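Local coordinates for protein importin subunit beta-1 (Saccharomyces cerevisiae, PDB 5OWU) that carries proteins into the nucleus as the importin beta subunit, working together with importin alpha, which recognises the classical nuclear localization signal of the cargo, at residues Arg386-Met397 / Val427-Ile438. Sequence-based numbering, arbitrary orientation.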
loop_
_atom_site.group_PDB
_atom_site.type_symbol
_atom_site.label_atom_id
_atom_site.label_comp_id
_atom_site.label_asym_id
_atom_site.label_seq_id
_atom_site.Cartn_x
_atom_site.Cartn_y
_atom_site.Cartn_z
ATOM N N ARG A 386 21.940 16.760 -19.966
ATOM C CA ARG A 386 20.839 16.453 -20.876
ATOM C C ARG A 386 19.827 15.517 -20.217
ATOM O O ARG A 386 18.605 15.734 -20.311
ATOM C CB ARG A 386 21.384 15.844 -22.165
ATOM C CG ARG A 386 22.476 16.680 -22.845
ATOM C CD ARG A 386 22.727 16.252 -24.289
ATOM N NE ARG A 386 23.255 14.895 -24.398
ATOM C CZ ARG A 386 24.524 14.567 -24.182
ATOM N NH1 ARG A 386 25.404 15.494 -23.821
ATOM N NH2 ARG A 386 24.913 13.308 -24.310
ATOM N N GLU A 387 20.315 14.474 -19.536
ATOM C CA GLU A 387 19.412 13.573 -18.825
ATOM C C GLU A 387 18.615 14.336 -17.777
ATOM O O GLU A 387 17.393 14.173 -17.666
ATOM C CB GLU A 387 20.202 12.430 -18.181
ATOM C CG GLU A 387 19.334 11.267 -17.688
ATOM C CD GLU A 387 18.677 11.527 -16.338
ATOM O OE1 GLU A 387 19.140 12.430 -15.606
ATOM O OE2 GLU A 387 17.696 10.821 -16.007
ATOM N N ALA A 388 19.291 15.192 -17.007
ATOM C CA ALA A 388 18.589 16.035 -16.044
ATOM C C ALA A 388 17.519 16.879 -16.727
ATOM O O ALA A 388 16.421 17.057 -16.189
ATOM C CB ALA A 388 19.587 16.928 -15.305
ATOM N N ALA A 389 17.813 17.393 -17.921
ATOM C CA ALA A 389 16.857 18.256 -18.610
ATOM C C ALA A 389 15.579 17.500 -18.955
ATOM O O ALA A 389 14.470 17.975 -18.669
ATOM C CB ALA A 389 17.498 18.851 -19.867
ATOM N N VAL A 390 15.701 16.317 -19.577
ATOM C CA VAL A 390 14.470 15.587 -19.904
ATOM C C VAL A 390 13.785 15.076 -18.638
ATOM O O VAL A 390 12.552 14.974 -18.591
ATOM C CB VAL A 390 14.710 14.430 -20.905
ATOM C CG1 VAL A 390 14.920 14.959 -22.298
ATOM C CG2 VAL A 390 15.885 13.545 -20.480
ATOM N N MET A 391 14.552 14.726 -17.606
ATOM C CA MET A 391 13.942 14.340 -16.338
ATOM C C MET A 391 13.072 15.465 -15.787
ATOM O O MET A 391 11.941 15.234 -15.339
ATOM C CB MET A 391 15.025 13.954 -15.324
ATOM C CG MET A 391 14.473 13.520 -13.960
ATOM S SD MET A 391 13.413 12.050 -14.059
ATOM C CE MET A 391 12.622 12.145 -12.460
ATOM N N ALA A 392 13.589 16.698 -15.809
ATOM C CA ALA A 392 12.831 17.834 -15.295
ATOM C C ALA A 392 11.591 18.095 -16.147
ATOM O O ALA A 392 10.475 18.283 -15.621
ATOM C CB ALA A 392 13.736 19.071 -15.239
ATOM N N PHE A 393 11.758 18.077 -17.473
ATOM C CA PHE A 393 10.616 18.347 -18.336
ATOM C C PHE A 393 9.517 17.322 -18.105
ATOM O O PHE A 393 8.351 17.679 -17.908
ATOM C CB PHE A 393 11.033 18.358 -19.803
ATOM C CG PHE A 393 9.977 18.918 -20.704
ATOM C CD1 PHE A 393 8.992 18.105 -21.219
ATOM C CD2 PHE A 393 9.955 20.265 -21.009
ATOM C CE1 PHE A 393 8.008 18.622 -22.043
ATOM C CE2 PHE A 393 8.978 20.788 -21.821
ATOM C CZ PHE A 393 8.002 19.968 -22.341
ATOM N N GLY A 394 9.874 16.038 -18.109
ATOM C CA GLY A 394 8.883 15.014 -17.843
ATOM C C GLY A 394 8.265 15.162 -16.470
ATOM O O GLY A 394 7.078 14.882 -16.284
ATOM N N SER A 395 9.049 15.631 -15.499
ATOM C CA SER A 395 8.561 15.787 -14.134
ATOM C C SER A 395 7.578 16.940 -13.962
ATOM O O SER A 395 6.934 17.004 -12.908
ATOM C CB SER A 395 9.730 15.987 -13.169
ATOM O OG SER A 395 10.455 14.786 -12.992
ATOM N N ILE A 396 7.444 17.852 -14.928
ATOM C CA ILE A 396 6.425 18.903 -14.794
ATOM C C ILE A 396 5.212 18.668 -15.702
ATOM O O ILE A 396 4.412 19.581 -15.902
ATOM C CB ILE A 396 7.014 20.310 -15.014
ATOM C CG1 ILE A 396 7.606 20.466 -16.417
ATOM C CG2 ILE A 396 8.057 20.615 -13.941
ATOM C CD1 ILE A 396 7.846 21.916 -16.822
ATOM N N MET A 397 5.011 17.455 -16.219
ATOM C CA MET A 397 3.887 17.234 -17.124
ATOM C C MET A 397 2.571 16.995 -16.396
ATOM O O MET A 397 1.520 16.921 -17.039
ATOM C CB MET A 397 4.191 16.064 -18.062
ATOM C CG MET A 397 5.203 16.437 -19.141
ATOM S SD MET A 397 4.566 17.712 -20.255
ATOM C CE MET A 397 5.413 19.158 -19.637
ATOM N N VAL A 427 20.454 9.001 -21.150
ATOM C CA VAL A 427 19.661 10.062 -21.762
ATOM C C VAL A 427 18.500 9.472 -22.543
ATOM O O VAL A 427 17.373 9.964 -22.464
ATOM C CB VAL A 427 20.542 10.950 -22.656
ATOM C CG1 VAL A 427 19.683 11.913 -23.476
ATOM C CG2 VAL A 427 21.533 11.721 -21.807
ATOM N N LYS A 428 18.758 8.424 -23.328
ATOM C CA LYS A 428 17.685 7.833 -24.121
ATOM C C LYS A 428 16.637 7.183 -23.229
ATOM O O LYS A 428 15.436 7.242 -23.521
ATOM C CB LYS A 428 18.254 6.805 -25.094
ATOM C CG LYS A 428 19.059 7.405 -26.229
ATOM C CD LYS A 428 19.432 6.347 -27.260
ATOM C CE LYS A 428 20.436 5.362 -26.724
ATOM N NZ LYS A 428 20.837 4.411 -27.785
ATOM N N GLU A 429 17.074 6.540 -22.149
ATOM C CA GLU A 429 16.132 5.919 -21.225
ATOM C C GLU A 429 15.175 6.959 -20.653
ATOM O O GLU A 429 13.941 6.790 -20.674
ATOM C CB GLU A 429 16.909 5.219 -20.109
ATOM C CG GLU A 429 16.060 4.667 -18.982
ATOM C CD GLU A 429 16.876 3.850 -17.991
ATOM O OE1 GLU A 429 17.999 4.276 -17.652
ATOM O OE2 GLU A 429 16.394 2.782 -17.568
ATOM N N THR A 430 15.735 8.062 -20.148
ATOM C CA THR A 430 14.891 9.079 -19.544
ATOM C C THR A 430 14.078 9.824 -20.594
ATOM O O THR A 430 12.950 10.224 -20.319
ATOM C CB THR A 430 15.754 10.031 -18.722
ATOM O OG1 THR A 430 16.428 9.266 -17.717
ATOM C CG2 THR A 430 14.896 11.132 -18.064
ATOM N N THR A 431 14.619 9.998 -21.802
ATOM C CA THR A 431 13.858 10.627 -22.878
ATOM C C THR A 431 12.634 9.799 -23.249
ATOM O O THR A 431 11.543 10.346 -23.462
ATOM C CB THR A 431 14.762 10.832 -24.097
ATOM O OG1 THR A 431 15.828 11.726 -23.751
ATOM C CG2 THR A 431 13.977 11.413 -25.293
ATOM N N ALA A 432 12.795 8.477 -23.352
ATOM C CA ALA A 432 11.639 7.620 -23.604
ATOM C C ALA A 432 10.602 7.781 -22.501
ATOM O O ALA A 432 9.397 7.914 -22.769
ATOM C CB ALA A 432 12.075 6.156 -23.720
ATOM N N TRP A 433 11.057 7.761 -21.243
ATOM C CA TRP A 433 10.145 8.030 -20.132
ATOM C C TRP A 433 9.449 9.380 -20.297
ATOM O O TRP A 433 8.235 9.496 -20.098
ATOM C CB TRP A 433 10.915 7.977 -18.815
ATOM C CG TRP A 433 10.144 8.437 -17.615
ATOM C CD1 TRP A 433 9.275 7.696 -16.862
ATOM C CD2 TRP A 433 10.180 9.741 -17.017
ATOM N NE1 TRP A 433 8.772 8.455 -15.836
ATOM C CE2 TRP A 433 9.311 9.713 -15.904
ATOM C CE3 TRP A 433 10.861 10.927 -17.311
ATOM C CZ2 TRP A 433 9.107 10.821 -15.087
ATOM C CZ3 TRP A 433 10.658 12.028 -16.497
ATOM C CH2 TRP A 433 9.788 11.969 -15.400
ATOM N N CYS A 434 10.207 10.413 -20.662
ATOM C CA CYS A 434 9.640 11.749 -20.796
ATOM C C CYS A 434 8.550 11.779 -21.855
ATOM O O CYS A 434 7.518 12.444 -21.685
ATOM C CB CYS A 434 10.753 12.742 -21.141
ATOM S SG CYS A 434 10.204 14.433 -21.256
ATOM N N ILE A 435 8.756 11.054 -22.954
ATOM C CA ILE A 435 7.729 10.980 -23.986
ATOM C C ILE A 435 6.492 10.302 -23.428
ATOM O O ILE A 435 5.359 10.714 -23.713
ATOM C CB ILE A 435 8.278 10.262 -25.235
ATOM C CG1 ILE A 435 9.411 11.104 -25.844
ATOM C CG2 ILE A 435 7.184 10.037 -26.264
ATOM C CD1 ILE A 435 10.192 10.411 -26.923
ATOM N N GLY A 436 6.688 9.260 -22.610
ATOM C CA GLY A 436 5.553 8.641 -21.943
ATOM C C GLY A 436 4.805 9.591 -21.022
ATOM O O GLY A 436 3.582 9.526 -20.920
ATOM N N ARG A 437 5.532 10.463 -20.312
ATOM C CA ARG A 437 4.896 11.452 -19.437
ATOM C C ARG A 437 4.070 12.459 -20.240
ATOM O O ARG A 437 2.932 12.801 -19.864
ATOM C CB ARG A 437 5.975 12.176 -18.623
ATOM C CG ARG A 437 6.728 11.263 -17.658
ATOM C CD ARG A 437 5.924 11.042 -16.382
ATOM N NE ARG A 437 5.771 12.310 -15.674
ATOM C CZ ARG A 437 5.062 12.482 -14.564
ATOM N NH1 ARG A 437 4.422 11.461 -14.005
ATOM N NH2 ARG A 437 4.991 13.689 -14.017
ATOM N N ILE A 438 4.638 12.948 -21.344
ATOM C CA ILE A 438 3.901 13.841 -22.230
ATOM C C ILE A 438 2.637 13.148 -22.712
ATOM O O ILE A 438 1.534 13.708 -22.661
ATOM C CB ILE A 438 4.791 14.281 -23.407
ATOM C CG1 ILE A 438 5.985 15.082 -22.886
ATOM C CG2 ILE A 438 3.997 15.116 -24.401
ATOM C CD1 ILE A 438 7.021 15.406 -23.921
#
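Where Glu387, Val390 and Gly394 meet Val427, Thr430 and Cys434, the helical segments 386-395 and 427-438 run nearly parallel, their axes 8.6 Å apart and inclined by 16°. Val390 is a knob in the hole formed by Val427, Thr430, Thr431 and Cys434, its CG2 lying 3.6 Å from Thr430 CG2. Beside it, Thr430 OG1 donates a 2.6 Å hydrogen bond to the anti lone pair of Glu387 OE2, while the other carboxylate oxygen is held by Gln336. Because Gly394 has no side chain, Trp433 CH2 lies 3.7 Å from Gly394 C. A bend at chi2 (61°) of Met391 turns SD toward the same indole in an oblique Met-aromatic contact, 3.7 Å from Trp433 CZ3. Farther along, Arg437 folds back through bends at chi2 and chi3 and sends NE to Gly394 O (2.9 Å, N-H...O 164°), which lies in the guanidinium plane, though NE comes from above the carbonyl plane; NH2 adds a weak bond to the same oxygen. A leucine in place of Arg437 would probably leave Gly394 O without the guanidinium's hydrogen bonds. Phe393 receives Cys434 SG at its ring edge and Ile438 CD1 obliquely at CE1; helix 402-418 packs against Phe393 and Ile438. Such near-parallel stacking of equivalent helices from consecutive repeats, here HEAT 9 and HEAT 10, is the hallmark of the HEAT-repeat solenoid of importin beta.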